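Local coordinates for multidrug resistance protein (Vibrio cholerae, PDB 1YC9) that probably forms the trimeric outer-membrane channel of a multidrug efflux pump and could contribute to resistance to toxic compounds such as puromycin and acriflavine, at residues L186-L189 against G190-S193; E205-G208 against I209-S212; V224-G227 against P228-A232; G394-T397 against Y398-L402; L418-R421 against A422-D426. The protein carries 1 engineered substitution. All coordinates share one frame; numbering follows the deposited sequence.

Contact 1. Residues L186-L189 against G190-S193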
loop_
_atom_site.group_PDB
_atom_site.type_symbol
_atom_site.label_atom_id
_atom_site.label_comp_id
_atom_site.label_asym_id
_atom_site.label_seq_id
_atom_site.Cartn_x
_atom_site.Cartn_y
_atom_site.Cartn_z
ATOM N N LEU A 186 31.386 47.900 28.719
ATOM C CA LEU A 186 31.174 46.844 29.722
ATOM C C LEU A 186 30.940 45.434 29.141
ATOM O O LEU A 186 30.785 44.470 29.902
ATOM C CB LEU A 186 29.996 47.243 30.594
ATOM C CG LEU A 186 30.076 48.621 31.268
ATOM C CD1 LEU A 186 28.724 48.998 31.867
ATOM C CD2 LEU A 186 31.182 48.578 32.318
ATOM N N GLU A 187 30.969 45.291 27.817
ATOM C CA GLU A 187 30.826 43.976 27.156
ATOM C C GLU A 187 31.607 43.956 25.817
ATOM O O GLU A 187 31.904 45.019 25.266
ATOM C CB GLU A 187 29.319 43.701 26.978
ATOM C CG GLU A 187 28.949 42.361 26.360
ATOM C CD GLU A 187 29.465 41.194 27.145
ATOM O OE1 GLU A 187 30.505 40.619 26.737
ATOM O OE2 GLU A 187 28.770 40.823 28.143
ATOM N N THR A 188 31.906 42.759 25.322
ATOM C CA THR A 188 32.611 42.601 24.059
ATOM C C THR A 188 31.650 42.539 22.877
ATOM O O THR A 188 30.447 42.342 23.043
ATOM C CB THR A 188 33.496 41.340 24.088
ATOM O OG1 THR A 188 33.740 40.893 22.750
ATOM C CG2 THR A 188 32.743 40.176 24.715
ATOM N N LEU A 189 32.202 42.713 21.682
ATOM C CA LEU A 189 31.443 42.619 20.429
ATOM C C LEU A 189 31.098 41.136 20.118
ATOM O O LEU A 189 30.087 40.851 19.500
ATOM C CB LEU A 189 32.250 43.216 19.273
ATOM C CG LEU A 189 31.554 43.291 17.919
ATOM C CD1 LEU A 189 30.179 43.976 17.933
ATOM C CD2 LEU A 189 32.440 44.000 16.918
ATOM N N GLY A 190 31.975 40.236 20.541
ATOM C CA GLY A 190 31.773 38.795 20.437
ATOM C C GLY A 190 30.487 38.346 21.078
ATOM O O GLY A 190 29.715 37.625 20.460
ATOM N N SER A 191 30.236 38.817 22.288
ATOM C CA SER A 191 29.031 38.523 23.024
ATOM C C SER A 191 27.825 39.057 22.321
ATOM O O SER A 191 26.828 38.364 22.189
ATOM C CB SER A 191 29.094 39.101 24.438
ATOM O OG SER A 191 30.139 38.462 25.136
ATOM N N VAL A 192 27.936 40.284 21.840
ATOM C CA VAL A 192 26.858 40.944 21.151
ATOM C C VAL A 192 26.527 40.139 19.879
ATOM O O VAL A 192 25.362 39.885 19.600
ATOM C CB VAL A 192 27.258 42.400 20.769
ATOM C CG1 VAL A 192 26.222 43.046 19.836
ATOM C CG2 VAL A 192 27.464 43.251 22.043
ATOM N N SER A 193 27.554 39.707 19.166
ATOM C CA SER A 193 27.358 39.043 17.887
ATOM C C SER A 193 26.708 37.659 18.127
ATOM O O SER A 193 25.825 37.256 17.394
ATOM C CB SER A 193 28.664 38.886 17.133
ATOM O OG SER A 193 29.198 40.164 16.780
#
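Ser191 OG donates a 2.7 Å hydrogen bond to Glu187 OE1, which it meets from above the carboxylate plane, 63° out of it. The same oxygen takes the backbone N-H of Thr188 at 2.9 Å from Thr188 N to Glu187 OE1, on the anti side and from the opposite face, so two donors clamp it. Glu187 is folded for this: CG is anti to the backbone N (chi1 -178°), and the bend at chi2 swings the carboxylate back over Ser191 CB. Next to it Thr188 is the N-cap of helix 189-223, with OG1 accepting from Gly190 N at 2.9 Å. Threonine suits an N-cap because its hydroxyl can receive an amide of the first turn, and Thr188 CG2 meanwhile lies 3.1 Å from Ser191 OG. Within the helix, Ser193 N donates to Leu189 O at 2.8 Å, while Val192 CG2 packs 3.3 Å from Thr188 O. Outward, this turn follows helix 117-183, where Tyr182 touches both Leu189 and Val192. Tyr398 of helix 398-433 covers Glu187 and Ser191. Arg390 and Ile386 of the second subunit pack on Thr188 and Leu189 respectively.

Contact 2. Residues E205-G208 against I209-S212; sequences ELLG and IQES
This is a local contact between successive turns inside the long helix 189-223, in which Leu206 and Leu207 meet Gln210 and Glu205 meets Ile209. Regular alpha-helical bonds join the turns: Ile209 N to Glu205 O at 2.9 Å, and Ser212 N to Gly208 O at 3.0 Å, nearly straight at 174°. Beside the first of these, Ile209 CG1 lies 3.4 Å from Glu205 O. With chi1 of -67° this branch sits next to the backbone N and runs back along the preceding turn, where CD1 comes within 4.3 Å of Glu205 CG. Gln210 leans back in the same way, its CG 3.2 Å from Leu206 O, and its extended chain lies obliquely across both leucines. Glutamine suits this partly exposed place because its methylenes can lie over the Leu206 carbonyl while its outer part reaches Gln161 of helix 117-183. The charged ends look elsewhere: Glu205 forms a salt bridge with Arg413, and Glu211 is held by Arg369, Arg421 and Ser362 of the second subunit. Val164 and Leu168 of helix 117-183 cover Leu206, Val164 also touches Ile209, and Leu207 packs on Ala368 of the second subunit.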
loop_
_atom_site.group_PDB
_atom_site.type_symbol
_atom_site.label_atom_id
_atom_site.label_comp_id
_atom_site.label_asym_id
_atom_site.label_seq_id
_atom_site.Cartn_x
_atom_site.Cartn_y
_atom_site.Cartn_z
ATOM N N GLU A 205 13.517 29.638 13.776
ATOM C CA GLU A 205 12.710 28.535 14.327
ATOM C C GLU A 205 11.233 28.879 14.411
ATOM O O GLU A 205 10.379 28.092 13.989
ATOM C CB GLU A 205 13.277 28.110 15.674
ATOM C CG GLU A 205 12.682 26.812 16.223
ATOM C CD GLU A 205 13.488 25.560 15.876
ATOM O OE1 GLU A 205 14.547 25.653 15.202
ATOM O OE2 GLU A 205 13.046 24.458 16.266
ATOM N N LEU A 206 10.904 30.067 14.897
ATOM C CA LEU A 206 9.557 30.555 14.922
ATOM C C LEU A 206 8.881 30.615 13.544
ATOM O O LEU A 206 7.677 30.250 13.402
ATOM C CB LEU A 206 9.506 31.923 15.591
ATOM C CG LEU A 206 8.137 32.567 15.759
ATOM C CD1 LEU A 206 7.206 31.711 16.580
ATOM C CD2 LEU A 206 8.234 34.005 16.352
ATOM N N LEU A 207 9.647 31.023 12.525
ATOM C CA LEU A 207 9.090 31.135 11.212
ATOM C C LEU A 207 8.770 29.743 10.656
ATOM O O LEU A 207 7.727 29.557 10.028
ATOM C CB LEU A 207 10.042 31.875 10.288
ATOM C CG LEU A 207 10.150 33.383 10.552
ATOM C CD1 LEU A 207 11.184 33.930 9.603
ATOM C CD2 LEU A 207 8.823 34.139 10.364
ATOM N N GLY A 208 9.626 28.793 10.970
ATOM C CA GLY A 208 9.428 27.403 10.590
ATOM C C GLY A 208 8.180 26.844 11.268
ATOM O O GLY A 208 7.398 26.179 10.615
ATOM N N ILE A 209 8.003 27.113 12.560
ATOM C CA ILE A 209 6.812 26.702 13.262
ATOM C C ILE A 209 5.546 27.296 12.660
ATOM O O ILE A 209 4.504 26.611 12.507
ATOM C CB ILE A 209 6.896 27.030 14.726
ATOM C CG1 ILE A 209 7.978 26.204 15.408
ATOM C CG2 ILE A 209 5.590 26.742 15.392
ATOM C CD1 ILE A 209 8.404 26.832 16.695
ATOM N N GLN A 210 5.622 28.575 12.316
ATOM C CA GLN A 210 4.490 29.250 11.728
ATOM C C GLN A 210 4.113 28.669 10.358
ATOM O O GLN A 210 2.949 28.540 10.065
ATOM C CB GLN A 210 4.742 30.767 11.689
ATOM C CG GLN A 210 4.695 31.337 13.116
ATOM C CD GLN A 210 5.007 32.830 13.190
ATOM O OE1 GLN A 210 5.661 33.362 12.310
ATOM N NE2 GLN A 210 4.522 33.485 14.230
ATOM N N GLU A 211 5.095 28.332 9.559
ATOM C CA GLU A 211 4.875 27.599 8.334
ATOM C C GLU A 211 4.165 26.282 8.625
ATOM O O GLU A 211 3.150 26.016 7.997
ATOM C CB GLU A 211 6.166 27.341 7.593
ATOM C CG GLU A 211 5.974 26.646 6.257
ATOM C CD GLU A 211 7.283 26.384 5.494
ATOM O OE1 GLU A 211 8.349 27.027 5.764
ATOM O OE2 GLU A 211 7.250 25.521 4.601
ATOM N N SER A 212 4.713 25.478 9.528
ATOM C CA SER A 212 4.085 24.207 9.933
ATOM C C SER A 212 2.635 24.376 10.365
ATOM O O SER A 212 1.770 23.561 10.019
ATOM C CB SER A 212 4.877 23.543 11.045
ATOM O OG SER A 212 6.198 23.272 10.643
#

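Contact 3. Residues V224-G227 against P228-A232; sequences VGQG and PDRAA
Gly227 O accepts a weak hydrogen bond from Arg230 N, 3.4 Å away with an N-H...O angle of 146°, across the turn that follows helix 189-223. That helix ends in a Schellman motif in which Gly225 is the C-prime residue; its positive phi, readily adopted by a residue without CB, reverses the chain so that Gln226 N can reach back to Ala221 O. Gly227 leads into Pro228, whose ring restricts phi as suits a helix-like turn, 228-232, tied by Ala231 N to Pro228 O at 3.2 Å. Two long side chains bridge the bend. Gln226 and Arg230 lie obliquely across each other, amide and guanidinium planes 53° apart, and Gln226 CB lies 3.7 Å from Arg230 CB. Glu41 of helix 33-44 is their shared partner, receiving Gln226 NE2 on OE1 and pairing with Arg230 NH1 through OE2 in a salt bridge; the carboxylate thus ties the loop to that helix. Val224 packs on Leu38 and Ala42 of the same helix, and Pro228 touches Ala357 of the second subunit. The bend of Arg230 at chi2 (61°) lays its methylenes beside the glutamine amide, with Gln226 OE1 3.3 Å from Arg230 CD and at the edge of the guanidinium group.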
loop_
_atom_site.group_PDB
_atom_site.type_symbol
_atom_site.label_atom_id
_atom_site.label_comp_id
_atom_site.label_asym_id
_atom_site.label_seq_id
_atom_site.Cartn_x
_atom_site.Cartn_y
_atom_site.Cartn_z
ATOM N N VAL A 224 -11.228 17.343 6.012
ATOM C CA VAL A 224 -12.653 17.517 6.103
ATOM C C VAL A 224 -13.280 17.724 4.722
ATOM O O VAL A 224 -14.444 18.104 4.619
ATOM C CB VAL A 224 -13.080 18.580 7.160
ATOM C CG1 VAL A 224 -12.367 18.301 8.464
ATOM C CG2 VAL A 224 -12.786 19.982 6.706
ATOM N N GLY A 225 -12.513 17.476 3.667
ATOM C CA GLY A 225 -13.034 17.460 2.331
ATOM C C GLY A 225 -13.186 18.814 1.751
ATOM O O GLY A 225 -13.995 19.029 0.852
ATOM N N GLN A 226 -12.406 19.761 2.233
ATOM C CA GLN A 226 -12.556 21.118 1.744
ATOM C C GLN A 226 -11.296 21.625 1.121
ATOM O O GLN A 226 -10.219 21.026 1.242
ATOM C CB GLN A 226 -13.146 22.043 2.830
ATOM C CG GLN A 226 -14.598 21.626 3.107
ATOM C CD GLN A 226 -15.195 22.215 4.369
ATOM O OE1 GLN A 226 -15.278 23.429 4.491
ATOM N NE2 GLN A 226 -15.657 21.367 5.286
ATOM N N GLY A 227 -11.484 22.657 0.308
ATOM C CA GLY A 227 -10.396 23.332 -0.325
ATOM C C GLY A 227 -9.676 24.115 0.755
ATOM O O GLY A 227 -10.092 24.162 1.915
ATOM N N PRO A 228 -8.583 24.737 0.367
ATOM C CA PRO A 228 -7.776 25.508 1.307
ATOM C C PRO A 228 -8.341 26.801 1.868
ATOM O O PRO A 228 -7.712 27.297 2.805
ATOM C CB PRO A 228 -6.476 25.725 0.529
ATOM C CG PRO A 228 -6.847 25.646 -0.878
ATOM C CD PRO A 228 -7.957 24.650 -0.958
ATOM N N ASP A 229 -9.491 27.313 1.398
ATOM C CA ASP A 229 -10.221 28.420 2.058
ATOM C C ASP A 229 -10.813 28.094 3.441
ATOM O O ASP A 229 -11.026 28.978 4.274
ATOM C CB ASP A 229 -11.408 28.861 1.188
ATOM C CG ASP A 229 -11.021 29.886 0.136
ATOM O OD1 ASP A 229 -9.981 29.700 -0.542
ATOM O OD2 ASP A 229 -11.709 30.907 -0.082
ATOM N N ARG A 230 -11.153 26.837 3.662
ATOM C CA ARG A 230 -11.525 26.373 4.981
ATOM C C ARG A 230 -10.389 26.536 5.998
ATOM O O ARG A 230 -10.632 26.663 7.221
ATOM C CB ARG A 230 -11.950 24.900 4.905
ATOM C CG ARG A 230 -12.364 24.279 6.202
ATOM C CD ARG A 230 -13.582 24.995 6.818
ATOM N NE ARG A 230 -14.032 24.456 8.082
ATOM C CZ ARG A 230 -13.610 24.838 9.274
ATOM N NH1 ARG A 230 -14.164 24.306 10.355
ATOM N NH2 ARG A 230 -12.644 25.735 9.409
ATOM N N ALA A 231 -9.158 26.460 5.524
ATOM C CA ALA A 231 -8.008 26.557 6.416
ATOM C C ALA A 231 -7.875 27.966 7.039
ATOM O O ALA A 231 -7.335 28.114 8.151
ATOM C CB ALA A 231 -6.745 26.179 5.663
ATOM N N ALA A 232 -8.422 28.965 6.333
ATOM C CA ALA A 232 -8.303 30.388 6.693
ATOM C C ALA A 232 -9.084 30.738 7.913
ATOM O O ALA A 232 -8.814 31.750 8.563
ATOM C CB ALA A 232 -8.775 31.278 5.524
#

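Contact 4. Residues G394-T397 against Y398-L402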
loop_
_atom_site.group_PDB
_atom_site.type_symbol
_atom_site.label_atom_id
_atom_site.label_comp_id
_atom_site.label_asym_id
_atom_site.label_seq_id
_atom_site.Cartn_x
_atom_site.Cartn_y
_atom_site.Cartn_z
ATOM N N GLY A 394 27.361 42.256 36.789
ATOM C CA GLY A 394 28.789 42.050 36.585
ATOM C C GLY A 394 29.508 41.004 37.423
ATOM O O GLY A 394 30.598 41.264 37.917
ATOM N N LEU A 395 28.927 39.812 37.560
ATOM C CA LEU A 395 29.575 38.691 38.251
ATOM C C LEU A 395 29.672 37.425 37.398
ATOM O O LEU A 395 30.518 36.540 37.652
ATOM C CB LEU A 395 28.786 38.370 39.514
ATOM C CG LEU A 395 29.294 39.126 40.752
ATOM C CD1 LEU A 395 28.129 39.382 41.721
ATOM C CD2 LEU A 395 30.452 38.334 41.397
ATOM N N ALA A 396 28.783 37.317 36.411
ATOM C CA ALA A 396 28.797 36.195 35.480
ATOM C C ALA A 396 28.928 36.684 34.042
ATOM O O ALA A 396 28.545 37.812 33.722
ATOM C CB ALA A 396 27.524 35.411 35.620
ATOM N N THR A 397 29.443 35.805 33.190
ATOM C CA THR A 397 29.523 36.070 31.757
ATOM C C THR A 397 28.180 35.956 30.993
ATOM O O THR A 397 27.156 35.453 31.500
ATOM C CB THR A 397 30.473 35.123 31.111
ATOM O OG1 THR A 397 29.947 33.801 31.239
ATOM C CG2 THR A 397 31.804 35.095 31.853
ATOM N N TYR A 398 28.220 36.441 29.751
ATOM C CA TYR A 398 27.123 36.249 28.821
ATOM C C TYR A 398 26.974 34.741 28.560
ATOM O O TYR A 398 25.874 34.251 28.465
ATOM C CB TYR A 398 27.369 36.984 27.489
ATOM C CG TYR A 398 26.400 36.517 26.420
ATOM C CD1 TYR A 398 25.025 36.669 26.597
ATOM C CD2 TYR A 398 26.853 35.874 25.285
ATOM C CE1 TYR A 398 24.115 36.191 25.645
ATOM C CE2 TYR A 398 25.964 35.403 24.322
ATOM C CZ TYR A 398 24.604 35.562 24.507
ATOM O OH TYR A 398 23.728 35.087 23.543
ATOM N N LEU A 399 28.080 34.030 28.446
ATOM C CA LEU A 399 28.053 32.603 28.194
ATOM C C LEU A 399 27.158 31.842 29.180
ATOM O O LEU A 399 26.436 30.929 28.783
ATOM C CB LEU A 399 29.429 32.007 28.310
ATOM C CG LEU A 399 29.946 31.145 27.175
ATOM C CD1 LEU A 399 30.766 30.038 27.758
ATOM C CD2 LEU A 399 28.851 30.603 26.241
ATOM N N ASP A 400 27.210 32.213 30.462
ATOM C CA ASP A 400 26.352 31.550 31.438
ATOM C C ASP A 400 24.907 31.766 31.106
ATOM O O ASP A 400 24.083 30.862 31.253
ATOM C CB ASP A 400 26.643 32.003 32.861
ATOM C CG ASP A 400 28.061 31.796 33.237
ATOM O OD1 ASP A 400 28.649 30.730 32.930
ATOM O OD2 ASP A 400 28.700 32.672 33.842
ATOM N N VAL A 401 24.590 32.978 30.655
ATOM C CA VAL A 401 23.264 33.315 30.233
ATOM C C VAL A 401 22.861 32.500 28.980
ATOM O O VAL A 401 21.789 31.923 28.946
ATOM C CB VAL A 401 23.118 34.802 29.984
ATOM C CG1 VAL A 401 21.808 35.081 29.367
ATOM C CG2 VAL A 401 23.279 35.593 31.339
ATOM N N LEU A 402 23.720 32.460 27.972
ATOM C CA LEU A 402 23.404 31.727 26.746
ATOM C C LEU A 402 23.084 30.262 27.041
ATOM O O LEU A 402 22.137 29.735 26.497
ATOM C CB LEU A 402 24.571 31.843 25.798
ATOM C CG LEU A 402 24.574 31.077 24.480
ATOM C CD1 LEU A 402 25.357 31.859 23.439
ATOM C CD2 LEU A 402 25.193 29.718 24.650
#
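Thr397 and Asp400 are joined by reciprocal polar contacts. Asp400 N donates to Thr397 OG1 at 3.3 Å, with an N-H...O angle of 153°. In return Asp400 OD2 receives two weak bonds, one from Thr397 N at 3.3 Å and one from Thr397 OG1 at 3.1 Å, so the hydroxyl both gives and accepts. Its place follows from chi1 of 64°, which puts OG1 between the backbone N and the carbonyl carbon, facing the first turn of the helix. Asp400 CG lies beside its own backbone N (chi1 -56°), and the carboxylate thereby folds back to Thr397. Together the two residues form a capping box at the start of helix 398-433: a hydroxyl serves an amide of the first turn, and an acid three residues on serves the N-cap amide. A negative group here would also be expected to interact well with the positive end of the helix dipole. A few residues before the cap, Gly394 is the C-prime residue of the Schellman motif that ends helix 326-391. The remaining contacts are van der Waals touches of carbons on oxygens: Ala396 CB 3.5 Å from Asp400 OD2, Leu399 CB 3.5 Å from Thr397 OG1, and Val401 CG2 3.9 Å from Thr397 O. Val401 also packs on Ala387 and Tyr391 of helix 326-391. Leu399 meets Leu399 of both the second and the third subunit.

Contact 5. Residues L418-R421 against A422-D426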
loop_
_atom_site.group_PDB
_atom_site.type_symbol
_atom_site.label_atom_id
_atom_site.label_comp_id
_atom_site.label_asym_id
_atom_site.label_seq_id
_atom_site.Cartn_x
_atom_site.Cartn_y
_atom_site.Cartn_z
ATOM N N LEU A 418 5.419 16.861 25.459
ATOM C CA LEU A 418 4.899 15.803 26.384
ATOM C C LEU A 418 3.481 16.057 26.857
ATOM O O LEU A 418 2.674 15.118 27.022
ATOM C CB LEU A 418 5.827 15.573 27.584
ATOM C CG LEU A 418 7.133 14.828 27.320
ATOM C CD1 LEU A 418 8.026 14.920 28.546
ATOM C CD2 LEU A 418 6.908 13.338 26.999
ATOM N N GLN A 419 3.159 17.324 27.083
ATOM C CA GLN A 419 1.781 17.749 27.367
ATOM C C GLN A 419 0.857 17.459 26.205
ATOM O O GLN A 419 -0.234 16.909 26.384
ATOM C CB GLN A 419 1.739 19.233 27.726
ATOM C CG GLN A 419 2.435 19.504 29.044
ATOM C CD GLN A 419 2.645 20.970 29.340
ATOM O OE1 GLN A 419 2.724 21.808 28.434
ATOM N NE2 GLN A 419 2.742 21.284 30.629
ATOM N N SER A 420 1.308 17.755 24.989
ATOM C CA SER A 420 0.576 17.370 23.790
ATOM C C SER A 420 0.422 15.866 23.643
ATOM O O SER A 420 -0.621 15.377 23.174
ATOM C CB SER A 420 1.263 17.916 22.519
ATOM O OG SER A 420 0.587 17.413 21.368
ATOM N N ARG A 421 1.434 15.128 24.067
ATOM C CA ARG A 421 1.400 13.700 24.036
ATOM C C ARG A 421 0.249 13.127 24.853
ATOM O O ARG A 421 -0.256 12.058 24.511
ATOM C CB ARG A 421 2.734 13.118 24.477
ATOM C CG ARG A 421 2.867 11.625 24.393
ATOM C CD ARG A 421 4.277 11.192 24.599
ATOM N NE ARG A 421 4.452 9.755 24.635
ATOM C CZ ARG A 421 4.511 9.009 23.526
ATOM N NH1 ARG A 421 4.379 9.555 22.323
ATOM N NH2 ARG A 421 4.703 7.711 23.620
ATOM N N ALA A 422 -0.137 13.810 25.918
ATOM C CA ALA A 422 -1.267 13.355 26.757
ATOM C C ALA A 422 -2.544 13.325 25.937
ATOM O O ALA A 422 -3.312 12.367 26.003
ATOM C CB ALA A 422 -1.419 14.240 27.967
ATOM N N PHE A 423 -2.756 14.350 25.112
ATOM C CA PHE A 423 -3.885 14.397 24.211
ATOM C C PHE A 423 -3.776 13.286 23.162
ATOM O O PHE A 423 -4.731 12.544 22.968
ATOM C CB PHE A 423 -3.985 15.769 23.582
ATOM C CG PHE A 423 -5.170 15.981 22.647
ATOM C CD1 PHE A 423 -6.391 15.336 22.805
ATOM C CD2 PHE A 423 -5.035 16.857 21.585
ATOM C CE1 PHE A 423 -7.463 15.611 21.960
ATOM C CE2 PHE A 423 -6.084 17.120 20.704
ATOM C CZ PHE A 423 -7.309 16.469 20.875
ATOM N N SER A 424 -2.593 13.136 22.553
ATOM C CA SER A 424 -2.367 12.111 21.566
ATOM C C SER A 424 -2.633 10.730 22.078
ATOM O O SER A 424 -3.222 9.917 21.353
ATOM C CB SER A 424 -0.942 12.216 21.006
ATOM O OG SER A 424 -0.877 13.409 20.206
ATOM N N LEU A 425 -2.210 10.465 23.304
ATOM C CA LEU A 425 -2.439 9.165 23.944
ATOM C C LEU A 425 -3.900 8.911 24.248
ATOM O O LEU A 425 -4.355 7.748 24.223
ATOM C CB LEU A 425 -1.584 8.977 25.187
ATOM C CG LEU A 425 -0.122 8.719 24.832
ATOM C CD1 LEU A 425 0.705 8.711 26.109
ATOM C CD2 LEU A 425 0.043 7.413 23.995
ATOM N N ASP A 426 -4.634 9.963 24.579
ATOM C CA ASP A 426 -6.056 9.797 24.813
ATOM C C ASP A 426 -6.690 9.401 23.497
ATOM O O ASP A 426 -7.549 8.526 23.434
ATOM C CB ASP A 426 -6.694 11.065 25.396
ATOM C CG ASP A 426 -8.014 10.766 26.083
ATOM O OD1 ASP A 426 -7.998 9.928 27.008
ATOM O OD2 ASP A 426 -9.086 11.275 25.725
HETATM O O HOH W 1 1.104 15.261 20.224
#
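Arg421 leaves the helix with CG anti to the backbone N (chi1 -176°) and stays extended as far as NE, while Leu425 CG stands beside its own backbone N (chi1 -74°) and turns back along the preceding turn. The two chains therefore meet at a slant, with Arg421 CG 4.0 Å from Leu425 CD1. Leucine suits the spot because it offers a methyl to the arginine methylenes without competing for the charged end, which makes a salt bridge through NH2 to Glu211 of the third subunit. The hydroxyls Ser420 OG and Ser424 OG, one turn apart, lie 4.4 Å from each other and share a water, 2.5 Å from Ser420 OG and 2.7 Å from Ser424 OG. Serine suits both places because each short hydroxyl can bond the one water between successive turns of helix 398-433. The backbone bonds are regular from Ser424 N to Ser420 O, 3.0 Å, and from Leu425 N to Arg421 O, 2.8 Å. Ala422 N departs from the alpha pattern: it is shared between Gln419 O, three residues back at 3.1 Å and met from above the carbonyl plane, and, weakly, Leu418 O, four back. Ala422 packs on Leu366 of helix 326-391 and on Leu241. Phe423 sets its ring edge-to-face with Tyr30 and touches Ala152 of helix 117-183.

Overall arrangement
All five contacts are local and partly buried, yet they sample different places in a trimer whose long helices and subunit contacts fit the alpha-helical barrel expected of outer membrane factors. Contacts 1 and 4 lie together, centres about 11 Å apart and each more than 50 Å from the chain's centre; both start a helix with a threonine N-cap, and they touch through Tyr398. Contact 2 continues helix 189-223 from contact 1, and contact 5 continues helix 398-433 from contact 4. There backbone helix bonds, regular but for Ala422, take the place of capping, and Glu211 and Arg421 pair between subunits. Contact 3, a loop, relies instead on glycine, proline and a shared carboxylate.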